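Local coordinates for protein glyoxalase-related enzyme, AraC type (Clostridium phytofermentans, PDB 3BT3) that is of unknown function but belongs to the VOC (glyoxalase/bleomycin-resistance) superfamily and, as an AraC-type protein, probably takes part in transcription regulation, at residues D33-W38 / F81-G86; E41-S46 / C137-F142; E99-L104 / G125-S130; A103-V108 / I116-T121. All coordinates share one frame; numbering follows the deposited sequence.

In the fold
The chain twice runs beta-alpha-beta-beta-beta (26-29, 32-41, 46-52, 58-64, 81-85; then 92-99, 101-110, 120-122, 126-132, 138-144), the repeated module of the VOC fold. Interaction 1 sets helix 32-41 on the first sheet, and interactions 3 and 4 set helix 101-110 against the second. Interaction 2 instead uses a post-helix loop: segment 41-46 leads into strand 46-52 of one sheet and packs on strand 138-144 of the other, joining them. Centres of interactions 3 and 4 lie about 6 Å apart, but about 24 and 22 Å from that of interaction 1. Interactions 3 and 4 lie within the sequence interaction 2 spans. All four reach the second subunit.

Interaction 1: residues D33-W38 / F81-G86; sequences DKTVKW and FHLFKG
Thr35, one helical turn into helix 32-41, looks toward Leu83 of strand 81-85, and the CA atoms of these two residues, 8.9 Å apart, mark the nearest passage of the two backbones, a gap that side chains bridge. The methyl of Thr35 does the touching: its CG2 comes within 4.2 Å of Leu83 CD2, a loose contact. The hydroxyl of Thr35 has other business, hydrogen-bonding to the carboxylate of Asp135 and to the hydroxyl of Thr29, so that one branch serves the apolar interface and the other a polar one. The next residue, Val36, makes the tighter approach. Its CG2, anti to the carbonyl carbon, meets Leu83 CD1 at 3.7 Å, the two side chains crossing at a slant. Leu83 therefore divides its fork, CD2 going to Thr35 and CD1 to Val36; a nearly extended second torsion (chi2 166°) sends CD1 on toward the helix. Around this trio, Val63 of strand 58-64 touches both Val36 and Leu83, while Tyr27 of strand 26-29 touches Thr35 and Leu83. The helix thus rests on three strands of the mixed sheet within the bleomycin resistance protein domain. No hydrogen bond links the two segments: methyl groups alone make the contact, so its hold is one of shape and exclusion of water rather than of directed bonds.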
loop_
_atom_site.group_PDB
_atom_site.type_symbol
_atom_site.label_atom_id
_atom_site.label_comp_id
_atom_site.label_asym_id
_atom_site.label_seq_id
_atom_site.Cartn_x
_atom_site.Cartn_y
_atom_site.Cartn_z
ATOM N N ASP A 33 -1.303 4.543 -18.843
ATOM C CA ASP A 33 -1.552 3.504 -19.830
ATOM C C ASP A 33 -0.388 2.530 -19.954
ATOM O O ASP A 33 -0.590 1.312 -19.940
ATOM C CB ASP A 33 -1.840 4.136 -21.184
ATOM C CG ASP A 33 -3.263 4.634 -21.296
ATOM O OD1 ASP A 33 -4.175 3.788 -21.419
ATOM O OD2 ASP A 33 -3.470 5.867 -21.251
ATOM N N LYS A 34 0.831 3.058 -20.064
ATOM C CA LYS A 34 2.005 2.198 -20.188
ATOM C C LYS A 34 2.186 1.339 -18.930
ATOM O O LYS A 34 2.559 0.168 -19.023
ATOM C CB LYS A 34 3.271 3.036 -20.449
ATOM C CG LYS A 34 4.555 2.202 -20.532
ATOM C CD LYS A 34 5.755 3.008 -21.030
ATOM C CE LYS A 34 6.323 3.920 -19.952
ATOM N NZ LYS A 34 6.968 3.156 -18.838
ATOM N N THR A 35 1.915 1.927 -17.764
ATOM C CA THR A 35 2.034 1.224 -16.488
ATOM C C THR A 35 1.022 0.090 -16.413
ATOM O O THR A 35 1.348 -1.023 -16.011
ATOM C CB THR A 35 1.798 2.177 -15.317
ATOM O OG1 THR A 35 2.847 3.149 -15.294
ATOM C CG2 THR A 35 1.770 1.421 -13.988
ATOM N N VAL A 36 -0.203 0.381 -16.823
ATOM C CA VAL A 36 -1.268 -0.612 -16.822
ATOM C C VAL A 36 -0.978 -1.753 -17.804
ATOM O O VAL A 36 -1.287 -2.911 -17.520
ATOM C CB VAL A 36 -2.617 0.051 -17.182
ATOM C CG1 VAL A 36 -3.633 -0.993 -17.584
ATOM C CG2 VAL A 36 -3.128 0.842 -16.003
ATOM N N LYS A 37 -0.394 -1.428 -18.955
ATOM C CA LYS A 37 -0.086 -2.446 -19.954
ATOM C C LYS A 37 0.996 -3.363 -19.416
ATOM O O LYS A 37 1.001 -4.566 -19.679
ATOM C CB LYS A 37 0.375 -1.799 -21.263
ATOM C CG LYS A 37 -0.772 -1.382 -22.162
ATOM C CD LYS A 37 -0.295 -0.547 -23.347
ATOM C CE LYS A 37 -1.406 -0.338 -24.389
ATOM N NZ LYS A 37 -2.627 0.338 -23.839
ATOM N N TRP A 38 1.900 -2.790 -18.634
ATOM C CA TRP A 38 2.980 -3.561 -18.057
ATOM C C TRP A 38 2.405 -4.550 -17.038
ATOM O O TRP A 38 2.706 -5.750 -17.086
ATOM C CB TRP A 38 3.991 -2.633 -17.389
ATOM C CG TRP A 38 5.160 -3.359 -16.840
ATOM C CD1 TRP A 38 6.278 -3.754 -17.520
ATOM C CD2 TRP A 38 5.308 -3.842 -15.506
ATOM N NE1 TRP A 38 7.114 -4.458 -16.691
ATOM C CE2 TRP A 38 6.543 -4.530 -15.446
ATOM C CE3 TRP A 38 4.519 -3.763 -14.352
ATOM C CZ2 TRP A 38 7.004 -5.144 -14.273
ATOM C CZ3 TRP A 38 4.979 -4.373 -13.185
ATOM C CH2 TRP A 38 6.211 -5.054 -13.158
ATOM N N PHE A 81 -3.251 -1.869 -6.593
ATOM C CA PHE A 81 -2.566 -0.586 -6.447
ATOM C C PHE A 81 -3.443 0.527 -7.004
ATOM O O PHE A 81 -4.095 0.354 -8.034
ATOM C CB PHE A 81 -1.246 -0.575 -7.222
ATOM C CG PHE A 81 -0.152 -1.382 -6.586
ATOM C CD1 PHE A 81 0.647 -0.832 -5.586
ATOM C CD2 PHE A 81 0.084 -2.694 -6.989
ATOM C CE1 PHE A 81 1.668 -1.578 -4.995
ATOM C CE2 PHE A 81 1.100 -3.452 -6.404
ATOM C CZ PHE A 81 1.895 -2.891 -5.406
ATOM N N HIS A 82 -3.485 1.657 -6.309
ATOM C CA HIS A 82 -4.225 2.812 -6.796
ATOM C C HIS A 82 -3.166 3.516 -7.631
ATOM O O HIS A 82 -2.029 3.629 -7.191
ATOM C CB HIS A 82 -4.642 3.744 -5.659
ATOM C CG HIS A 82 -5.765 3.224 -4.821
ATOM N ND1 HIS A 82 -5.581 2.737 -3.544
ATOM C CD2 HIS A 82 -7.092 3.126 -5.077
ATOM C CE1 HIS A 82 -6.748 2.362 -3.049
ATOM N NE2 HIS A 82 -7.680 2.588 -3.958
ATOM N N LEU A 83 -3.521 3.961 -8.830
ATOM C CA LEU A 83 -2.564 4.654 -9.693
ATOM C C LEU A 83 -2.913 6.138 -9.808
ATOM O O LEU A 83 -4.044 6.491 -10.157
ATOM C CB LEU A 83 -2.558 4.024 -11.089
ATOM C CG LEU A 83 -2.365 2.499 -11.154
ATOM C CD1 LEU A 83 -2.734 1.988 -12.545
ATOM C CD2 LEU A 83 -0.931 2.140 -10.823
ATOM N N PHE A 84 -1.932 6.990 -9.509
ATOM C CA PHE A 84 -2.067 8.446 -9.568
ATOM C C PHE A 84 -0.978 9.017 -10.482
ATOM O O PHE A 84 0.106 8.442 -10.598
ATOM C CB PHE A 84 -1.882 9.057 -8.172
ATOM C CG PHE A 84 -2.892 8.604 -7.167
ATOM C CD1 PHE A 84 -4.177 9.145 -7.156
ATOM C CD2 PHE A 84 -2.570 7.622 -6.239
ATOM C CE1 PHE A 84 -5.131 8.712 -6.229
ATOM C CE2 PHE A 84 -3.515 7.184 -5.311
ATOM C CZ PHE A 84 -4.800 7.730 -5.308
ATOM N N LYS A 85 -1.258 10.156 -11.113
ATOM C CA LYS A 85 -0.277 10.800 -11.984
ATOM C C LYS A 85 0.800 11.436 -11.107
ATOM O O LYS A 85 0.488 12.122 -10.133
ATOM C CB LYS A 85 -0.937 11.889 -12.831
ATOM C CG LYS A 85 -0.393 11.976 -14.245
ATOM C CD LYS A 85 0.022 13.387 -14.633
ATOM C CE LYS A 85 -1.158 14.318 -14.758
ATOM N NZ LYS A 85 -2.116 13.819 -15.773
ATOM N N GLY A 86 2.066 11.202 -11.446
ATOM C CA GLY A 86 3.151 11.780 -10.675
ATOM C C GLY A 86 4.485 11.096 -10.896
ATOM O O GLY A 86 4.581 10.151 -11.677
#

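Interaction 2: residues E41-S46 / C137-F142; sequences EILGWS and CILRFF
Leu43 and Leu139 bring the backbones of segment 41-46, which takes the chain from the end of helix 32-41 to strand 46-52, and strand 138-144 no closer than 11.1 Å between CA atoms, a span bridged wholly by side chains. Gly44, the first residue to leave helical angles, does so with a positive phi of 74°, which turns the chain. Just before that turn Leu43 points toward strand 138-144, and with CG anti to the carbonyl carbon (chi1 -67°) and a nearly extended chi2 its CD1 methyl carries the contact. It reaches Phe141 CZ at 4.0 Å, coming up obliquely to the ring as the two side chains approach from opposite directions. The same methyl meets Leu139 CD1 at 4.2 Å, the two side chains lying aslant. Leu139 and Phe141, two apart on the strand, both face Leu43, as alternate strand residues should. Here the VOC-type fold joins its two sheets, for the segment leads into an edge strand of one while strand 138-144 lies inside the other, beside strands 92-99 and 126-132. Leu43 CD1 also lies 4.0 Å above the plane of the Trp45 ring, displaced toward its rim, so the indole walls one side of the methyl. Ile131, Leu104 and Val108 pack on Leu43 as well. At the subunit interface, Tyr18 of the second subunit hydrogen-bonds through its hydroxyl to both Leu43 O and Trp45 NE1.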
loop_
_atom_site.group_PDB
_atom_site.type_symbol
_atom_site.label_atom_id
_atom_site.label_comp_id
_atom_site.label_asym_id
_atom_site.label_seq_id
_atom_site.Cartn_x
_atom_site.Cartn_y
_atom_site.Cartn_z
ATOM N N GLU A 41 0.692 -7.246 -19.232
ATOM C CA GLU A 41 1.564 -8.102 -20.024
ATOM C C GLU A 41 2.619 -8.892 -19.275
ATOM O O GLU A 41 2.942 -10.006 -19.668
ATOM C CB GLU A 41 2.250 -7.279 -21.113
ATOM C CG GLU A 41 1.297 -6.678 -22.124
ATOM C CD GLU A 41 2.002 -5.745 -23.091
ATOM O OE1 GLU A 41 3.030 -6.167 -23.668
ATOM O OE2 GLU A 41 1.532 -4.596 -23.269
ATOM N N ILE A 42 3.157 -8.328 -18.203
ATOM C CA ILE A 42 4.202 -9.011 -17.468
ATOM C C ILE A 42 3.749 -9.776 -16.234
ATOM O O ILE A 42 4.162 -10.919 -16.030
ATOM C CB ILE A 42 5.305 -8.033 -17.053
ATOM C CG1 ILE A 42 5.783 -7.234 -18.273
ATOM C CG2 ILE A 42 6.445 -8.788 -16.404
ATOM C CD1 ILE A 42 6.058 -8.072 -19.511
ATOM N N LEU A 43 2.909 -9.167 -15.408
ATOM C CA LEU A 43 2.457 -9.844 -14.204
ATOM C C LEU A 43 1.127 -10.564 -14.370
ATOM O O LEU A 43 0.709 -11.310 -13.485
ATOM C CB LEU A 43 2.353 -8.853 -13.044
ATOM C CG LEU A 43 3.660 -8.253 -12.525
ATOM C CD1 LEU A 43 3.371 -7.486 -11.236
ATOM C CD2 LEU A 43 4.690 -9.360 -12.272
ATOM N N GLY A 44 0.457 -10.339 -15.496
ATOM C CA GLY A 44 -0.822 -10.990 -15.721
ATOM C C GLY A 44 -1.961 -10.408 -14.898
ATOM O O GLY A 44 -2.940 -11.093 -14.612
ATOM N N TRP A 45 -1.833 -9.144 -14.509
ATOM C CA TRP A 45 -2.868 -8.469 -13.733
ATOM C C TRP A 45 -3.882 -7.781 -14.657
ATOM O O TRP A 45 -3.767 -7.837 -15.877
ATOM C CB TRP A 45 -2.235 -7.419 -12.821
ATOM C CG TRP A 45 -1.491 -7.973 -11.657
ATOM C CD1 TRP A 45 -0.795 -9.152 -11.607
ATOM C CD2 TRP A 45 -1.300 -7.341 -10.385
ATOM N NE1 TRP A 45 -0.184 -9.286 -10.384
ATOM C CE2 TRP A 45 -0.475 -8.188 -9.617
ATOM C CE3 TRP A 45 -1.745 -6.136 -9.822
ATOM C CZ2 TRP A 45 -0.083 -7.869 -8.315
ATOM C CZ3 TRP A 45 -1.357 -5.819 -8.530
ATOM C CH2 TRP A 45 -0.533 -6.685 -7.789
ATOM N N SER A 46 -4.873 -7.129 -14.065
ATOM C CA SER A 46 -5.883 -6.417 -14.830
ATOM C C SER A 46 -5.885 -4.967 -14.395
ATOM O O SER A 46 -5.454 -4.646 -13.292
ATOM C CB SER A 46 -7.264 -7.032 -14.601
ATOM O OG SER A 46 -7.352 -8.297 -15.230
ATOM N N CYS A 137 10.058 1.478 -10.160
ATOM C CA CYS A 137 9.851 1.081 -8.767
ATOM C C CYS A 137 10.166 -0.383 -8.591
ATOM O O CYS A 137 10.177 -1.158 -9.555
ATOM C CB CYS A 137 8.402 1.256 -8.307
ATOM S SG CYS A 137 7.445 2.473 -9.148
ATOM N N ILE A 138 10.374 -0.752 -7.333
ATOM C CA ILE A 138 10.671 -2.119 -6.957
ATOM C C ILE A 138 9.464 -2.772 -6.300
ATOM O O ILE A 138 8.825 -2.183 -5.424
ATOM C CB ILE A 138 11.843 -2.187 -5.940
ATOM C CG1 ILE A 138 13.104 -1.544 -6.526
ATOM C CG2 ILE A 138 12.085 -3.626 -5.532
ATOM C CD1 ILE A 138 13.521 -2.098 -7.875
ATOM N N LEU A 139 9.157 -3.992 -6.723
ATOM C CA LEU A 139 8.065 -4.741 -6.126
ATOM C C LEU A 139 8.668 -5.996 -5.525
ATOM O O LEU A 139 9.330 -6.774 -6.224
ATOM C CB LEU A 139 7.021 -5.143 -7.168
ATOM C CG LEU A 139 6.268 -4.038 -7.891
ATOM C CD1 LEU A 139 5.197 -4.655 -8.767
ATOM C CD2 LEU A 139 5.649 -3.088 -6.870
ATOM N N ARG A 140 8.438 -6.192 -4.233
ATOM C CA ARG A 140 8.951 -7.370 -3.547
ATOM C C ARG A 140 7.863 -8.429 -3.417
ATOM O O ARG A 140 6.741 -8.147 -3.009
ATOM C CB ARG A 140 9.487 -6.986 -2.167
ATOM C CG ARG A 140 10.701 -6.056 -2.225
ATOM C CD ARG A 140 11.202 -5.674 -0.841
ATOM N NE ARG A 140 11.533 -6.851 -0.049
ATOM C CZ ARG A 140 11.878 -6.819 1.236
ATOM N NH1 ARG A 140 11.943 -5.665 1.884
ATOM N NH2 ARG A 140 12.156 -7.945 1.878
ATOM N N PHE A 141 8.202 -9.653 -3.789
ATOM C CA PHE A 141 7.264 -10.763 -3.706
ATOM C C PHE A 141 7.873 -11.819 -2.793
ATOM O O PHE A 141 9.067 -12.119 -2.889
ATOM C CB PHE A 141 7.022 -11.349 -5.099
ATOM C CG PHE A 141 6.274 -10.424 -6.026
ATOM C CD1 PHE A 141 4.881 -10.394 -6.028
ATOM C CD2 PHE A 141 6.960 -9.577 -6.888
ATOM C CE1 PHE A 141 4.182 -9.536 -6.878
ATOM C CE2 PHE A 141 6.270 -8.712 -7.742
ATOM C CZ PHE A 141 4.883 -8.693 -7.739
ATOM N N PHE A 142 7.079 -12.374 -1.887
ATOM C CA PHE A 142 7.619 -13.396 -1.009
ATOM C C PHE A 142 6.610 -14.479 -0.715
ATOM O O PHE A 142 5.401 -14.266 -0.818
ATOM C CB PHE A 142 8.140 -12.775 0.303
ATOM C CG PHE A 142 7.059 -12.262 1.215
ATOM C CD1 PHE A 142 6.421 -13.115 2.110
ATOM C CD2 PHE A 142 6.661 -10.930 1.157
ATOM C CE1 PHE A 142 5.396 -12.647 2.935
ATOM C CE2 PHE A 142 5.642 -10.452 1.975
ATOM C CZ PHE A 142 5.007 -11.314 2.867
#

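Interaction 3: residues E99-L104 / G125-S130; sequences EGIDAL and GARECS
Ile101 lays its CG2 methyl over one face of the Arg127 guanidinium, 3.4 Å from NH2, at the start of helix 101-110. The contact packs the opening turn of this helix on strand 126-132, in the mixed sheet that the helix covers in this VOC-type fold. Gly100 holds the N-cap position, and its carbonyl O takes the hydrogen bond of Leu104 N at 3.0 Å; Glu143 binds the amide of Ile101. The other branch of Ile101 runs the opposite way along the strand: CG1 is anti to the backbone N (chi1 -173°), and CD1 ends 3.8 Å from Cys129 SG, an apolar touch deeper in the protein. Arg127 and Cys129, both facing the helix, therefore share one isoleucine. The neighbouring Asp102 comes to the guanidinium at its edge, while Ile101 occupies a face. The aspartate and arginine chains cross at about a right angle, and their flat ends are tilted 38° apart; a second bond, Arg127 NH1 to Asp102 OD1 at 3.5 Å, is weak. The main link is Arg127 NH2 to Asp102 OD2 at 2.6 Å, a bent bond (136°) in the guanidinium plane that meets the syn side of OD2 but rises out of the carboxylate plane.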
loop_
_atom_site.group_PDB
_atom_site.type_symbol
_atom_site.label_atom_id
_atom_site.label_comp_id
_atom_site.label_asym_id
_atom_site.label_seq_id
_atom_site.Cartn_x
_atom_site.Cartn_y
_atom_site.Cartn_z
ATOM N N GLU A 99 1.594 -16.907 -3.420
ATOM C CA GLU A 99 1.655 -18.350 -3.418
ATOM C C GLU A 99 1.989 -18.753 -4.845
ATOM O O GLU A 99 1.290 -18.377 -5.780
ATOM C CB GLU A 99 0.305 -18.909 -2.989
ATOM C CG GLU A 99 0.378 -20.263 -2.321
ATOM C CD GLU A 99 -0.800 -20.508 -1.394
ATOM O OE1 GLU A 99 -0.830 -21.574 -0.742
ATOM O OE2 GLU A 99 -1.694 -19.631 -1.317
ATOM N N GLY A 100 3.074 -19.500 -5.007
ATOM C CA GLY A 100 3.497 -19.921 -6.331
ATOM C C GLY A 100 4.577 -18.981 -6.823
ATOM O O GLY A 100 4.508 -18.464 -7.939
ATOM N N ILE A 101 5.580 -18.752 -5.978
ATOM C CA ILE A 101 6.671 -17.851 -6.312
ATOM C C ILE A 101 7.450 -18.317 -7.543
ATOM O O ILE A 101 7.946 -17.499 -8.316
ATOM C CB ILE A 101 7.634 -17.682 -5.106
ATOM C CG1 ILE A 101 8.673 -16.609 -5.413
ATOM C CG2 ILE A 101 8.338 -18.986 -4.796
ATOM C CD1 ILE A 101 8.079 -15.258 -5.653
ATOM N N ASP A 102 7.556 -19.626 -7.730
ATOM C CA ASP A 102 8.273 -20.154 -8.886
ATOM C C ASP A 102 7.463 -19.882 -10.146
ATOM O O ASP A 102 8.011 -19.510 -11.176
ATOM C CB ASP A 102 8.506 -21.654 -8.720
ATOM C CG ASP A 102 9.352 -21.969 -7.504
ATOM O OD1 ASP A 102 10.580 -21.721 -7.557
ATOM O OD2 ASP A 102 8.785 -22.451 -6.493
ATOM N N ALA A 103 6.152 -20.074 -10.055
ATOM C CA ALA A 103 5.279 -19.825 -11.188
ATOM C C ALA A 103 5.375 -18.348 -11.578
ATOM O O ALA A 103 5.431 -18.024 -12.761
ATOM C CB ALA A 103 3.834 -20.192 -10.842
ATOM N N LEU A 104 5.402 -17.453 -10.593
ATOM C CA LEU A 104 5.500 -16.029 -10.899
ATOM C C LEU A 104 6.755 -15.704 -11.699
ATOM O O LEU A 104 6.685 -15.079 -12.754
ATOM C CB LEU A 104 5.508 -15.181 -9.625
ATOM C CG LEU A 104 5.874 -13.707 -9.862
ATOM C CD1 LEU A 104 4.850 -13.072 -10.763
ATOM C CD2 LEU A 104 5.937 -12.955 -8.545
ATOM N N GLY A 125 12.358 -16.558 7.141
ATOM C CA GLY A 125 11.476 -17.653 6.770
ATOM C C GLY A 125 10.656 -17.601 5.491
ATOM O O GLY A 125 9.540 -18.141 5.446
ATOM N N ALA A 126 11.183 -16.975 4.444
ATOM C CA ALA A 126 10.449 -16.917 3.186
ATOM C C ALA A 126 11.352 -16.802 1.968
ATOM O O ALA A 126 12.491 -16.333 2.045
ATOM C CB ALA A 126 9.467 -15.749 3.207
ATOM N N ARG A 127 10.840 -17.252 0.832
ATOM C CA ARG A 127 11.597 -17.136 -0.396
ATOM C C ARG A 127 11.081 -15.861 -1.051
ATOM O O ARG A 127 9.888 -15.566 -1.005
ATOM C CB ARG A 127 11.378 -18.355 -1.293
ATOM C CG ARG A 127 12.043 -19.621 -0.762
ATOM C CD ARG A 127 12.411 -20.564 -1.892
ATOM N NE ARG A 127 11.226 -21.057 -2.570
ATOM C CZ ARG A 127 11.200 -21.476 -3.830
ATOM N NH1 ARG A 127 12.301 -21.465 -4.572
ATOM N NH2 ARG A 127 10.054 -21.896 -4.350
ATOM N N GLU A 128 11.978 -15.082 -1.635
ATOM C CA GLU A 128 11.549 -13.856 -2.263
ATOM C C GLU A 128 12.335 -13.511 -3.515
ATOM O O GLU A 128 13.346 -14.135 -3.833
ATOM C CB GLU A 128 11.628 -12.706 -1.253
ATOM C CG GLU A 128 12.724 -11.682 -1.486
ATOM C CD GLU A 128 12.471 -10.380 -0.724
ATOM O OE1 GLU A 128 12.272 -10.440 0.510
ATOM O OE2 GLU A 128 12.470 -9.298 -1.357
ATOM N N CYS A 129 11.817 -12.529 -4.238
ATOM C CA CYS A 129 12.446 -12.010 -5.438
ATOM C C CYS A 129 11.774 -10.668 -5.667
ATOM O O CYS A 129 10.611 -10.483 -5.311
ATOM C CB CYS A 129 12.229 -12.934 -6.643
ATOM S SG CYS A 129 10.565 -12.933 -7.337
ATOM N N SER A 130 12.514 -9.721 -6.221
ATOM C CA SER A 130 11.944 -8.418 -6.482
ATOM C C SER A 130 11.925 -8.146 -7.982
ATOM O O SER A 130 12.753 -8.655 -8.734
ATOM C CB SER A 130 12.714 -7.335 -5.715
ATOM O OG SER A 130 14.098 -7.394 -5.974
#

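Interaction 4: residues A103-V108 / I116-T121; sequences ALHKYV and ISDIYT
His105 and Ile116 stand at the nearest pass of the two backbones, 7.5 Å between CA atoms, where helix 101-110 runs by the irregular chain that leads into strand 120-122. Both residues point across the gap. The imidazole of His105, carried outward with CG anti to the backbone N (chi1 -170°), meets the side chain of Ile116 obliquely, its CD2 lying 3.5 Å from Ile116 CG1. On the other side of the ring from Ile116, Ile119 CD1 packs on His105 CB at 4.0 Å, so that the histidine is set between two isoleucines. One turn further along the helix, Val108 CG1 extends the apolar contact to Ile116 CG2 at 4.2 Å, a looser meeting. The helix is thereby joined to the chain at the margin of the mixed sheet that it covers, and Ile116 goes on to touch Cys129 and Ile131 of strand 126-132. The outer rim of the imidazole is polar. In its plane a water lies 3.1 Å from His105 NE2; the same water donates to Ile116 O at 2.9 Å and, more weakly, to Asp118 OD1. Ser117, its CB turned away from the helix, bonds through OG to the amide of Ser130 and also to Asp118 O. The chemistry of His105 is thus two-sided: its carbons join the apolar packing, while a bridging water links its NE2 to the carbonyl of Ile116 and, weakly, to the carboxylate of Asp118.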
loop_
_atom_site.group_PDB
_atom_site.type_symbol
_atom_site.label_atom_id
_atom_site.label_comp_id
_atom_site.label_asym_id
_atom_site.label_seq_id
_atom_site.Cartn_x
_atom_site.Cartn_y
_atom_site.Cartn_z
ATOM N N ALA A 103 6.152 -20.074 -10.055
ATOM C CA ALA A 103 5.279 -19.825 -11.188
ATOM C C ALA A 103 5.375 -18.348 -11.578
ATOM O O ALA A 103 5.431 -18.024 -12.761
ATOM C CB ALA A 103 3.834 -20.192 -10.842
ATOM N N LEU A 104 5.402 -17.453 -10.593
ATOM C CA LEU A 104 5.500 -16.029 -10.899
ATOM C C LEU A 104 6.755 -15.704 -11.699
ATOM O O LEU A 104 6.685 -15.079 -12.754
ATOM C CB LEU A 104 5.508 -15.181 -9.625
ATOM C CG LEU A 104 5.874 -13.707 -9.862
ATOM C CD1 LEU A 104 4.850 -13.072 -10.763
ATOM C CD2 LEU A 104 5.937 -12.955 -8.545
ATOM N N HIS A 105 7.901 -16.131 -11.187
ATOM C CA HIS A 105 9.173 -15.865 -11.839
ATOM C C HIS A 105 9.194 -16.356 -13.285
ATOM O O HIS A 105 9.671 -15.659 -14.191
ATOM C CB HIS A 105 10.291 -16.520 -11.042
ATOM C CG HIS A 105 11.660 -16.111 -11.479
ATOM N ND1 HIS A 105 12.240 -16.576 -12.639
ATOM C CD2 HIS A 105 12.561 -15.274 -10.917
ATOM C CE1 HIS A 105 13.441 -16.043 -12.771
ATOM N NE2 HIS A 105 13.660 -15.248 -11.739
ATOM N N LYS A 106 8.661 -17.554 -13.493
ATOM C CA LYS A 106 8.610 -18.154 -14.815
ATOM C C LYS A 106 7.664 -17.370 -15.727
ATOM O O LYS A 106 7.951 -17.170 -16.915
ATOM C CB LYS A 106 8.157 -19.606 -14.697
ATOM C CG LYS A 106 8.046 -20.353 -16.011
ATOM C CD LYS A 106 7.922 -21.850 -15.743
ATOM C CE LYS A 106 7.694 -22.655 -17.014
ATOM N NZ LYS A 106 6.327 -22.438 -17.581
ATOM N N TYR A 107 6.542 -16.920 -15.170
ATOM C CA TYR A 107 5.574 -16.152 -15.945
ATOM C C TYR A 107 6.204 -14.851 -16.439
ATOM O O TYR A 107 6.127 -14.522 -17.619
ATOM C CB TYR A 107 4.354 -15.831 -15.091
ATOM C CG TYR A 107 3.194 -15.265 -15.871
ATOM C CD1 TYR A 107 2.465 -16.068 -16.747
ATOM C CD2 TYR A 107 2.796 -13.936 -15.705
ATOM C CE1 TYR A 107 1.366 -15.569 -17.433
ATOM C CE2 TYR A 107 1.698 -13.426 -16.388
ATOM C CZ TYR A 107 0.984 -14.248 -17.249
ATOM O OH TYR A 107 -0.129 -13.766 -17.904
ATOM N N VAL A 108 6.824 -14.118 -15.518
ATOM C CA VAL A 108 7.480 -12.863 -15.846
ATOM C C VAL A 108 8.544 -13.116 -16.915
ATOM O O VAL A 108 8.527 -12.490 -17.980
ATOM C CB VAL A 108 8.141 -12.229 -14.589
ATOM C CG1 VAL A 108 8.978 -11.025 -14.980
ATOM C CG2 VAL A 108 7.067 -11.807 -13.591
ATOM N N ILE A 116 14.067 -8.968 -13.188
ATOM C CA ILE A 116 13.481 -9.704 -12.077
ATOM C C ILE A 116 14.668 -10.424 -11.437
ATOM O O ILE A 116 15.405 -11.127 -12.117
ATOM C CB ILE A 116 12.449 -10.745 -12.583
ATOM C CG1 ILE A 116 12.185 -11.815 -11.522
ATOM C CG2 ILE A 116 12.967 -11.427 -13.830
ATOM C CD1 ILE A 116 11.545 -11.305 -10.271
ATOM N N SER A 117 14.870 -10.229 -10.142
ATOM C CA SER A 117 15.977 -10.874 -9.447
ATOM C C SER A 117 15.686 -12.360 -9.307
ATOM O O SER A 117 14.557 -12.796 -9.521
ATOM C CB SER A 117 16.149 -10.280 -8.047
ATOM O OG SER A 117 15.129 -10.750 -7.187
ATOM N N ASP A 118 16.703 -13.137 -8.959
ATOM C CA ASP A 118 16.508 -14.566 -8.760
ATOM C C ASP A 118 15.764 -14.763 -7.440
ATOM O O ASP A 118 15.726 -13.867 -6.600
ATOM C CB ASP A 118 17.859 -15.299 -8.702
ATOM C CG ASP A 118 18.464 -15.547 -10.087
ATOM O OD1 ASP A 118 17.872 -16.321 -10.878
ATOM O OD2 ASP A 118 19.535 -14.968 -10.381
ATOM N N ILE A 119 15.153 -15.929 -7.273
ATOM C CA ILE A 119 14.442 -16.254 -6.044
ATOM C C ILE A 119 15.466 -16.689 -4.993
ATOM O O ILE A 119 16.337 -17.510 -5.268
ATOM C CB ILE A 119 13.446 -17.407 -6.266
ATOM C CG1 ILE A 119 12.318 -16.950 -7.193
ATOM C CG2 ILE A 119 12.895 -17.891 -4.922
ATOM C CD1 ILE A 119 11.250 -18.002 -7.442
ATOM N N TYR A 120 15.370 -16.138 -3.790
ATOM C CA TYR A 120 16.310 -16.501 -2.736
ATOM C C TYR A 120 15.625 -16.560 -1.375
ATOM O O TYR A 120 14.556 -15.984 -1.184
ATOM C CB TYR A 120 17.463 -15.507 -2.719
ATOM C CG TYR A 120 17.040 -14.102 -2.406
ATOM C CD1 TYR A 120 16.882 -13.682 -1.083
ATOM C CD2 TYR A 120 16.816 -13.181 -3.426
ATOM C CE1 TYR A 120 16.518 -12.376 -0.782
ATOM C CE2 TYR A 120 16.447 -11.869 -3.137
ATOM C CZ TYR A 120 16.303 -11.472 -1.810
ATOM O OH TYR A 120 15.966 -10.169 -1.511
ATOM N N THR A 121 16.245 -17.259 -0.432
ATOM C CA THR A 121 15.667 -17.425 0.894
ATOM C C THR A 121 16.046 -16.340 1.906
ATOM O O THR A 121 17.221 -16.035 2.113
ATOM C CB THR A 121 16.044 -18.810 1.453
ATOM O OG1 THR A 121 15.670 -19.822 0.506
ATOM C CG2 THR A 121 15.326 -19.073 2.774
HETATM O O HOH W 1 16.395 -13.867 -12.326
#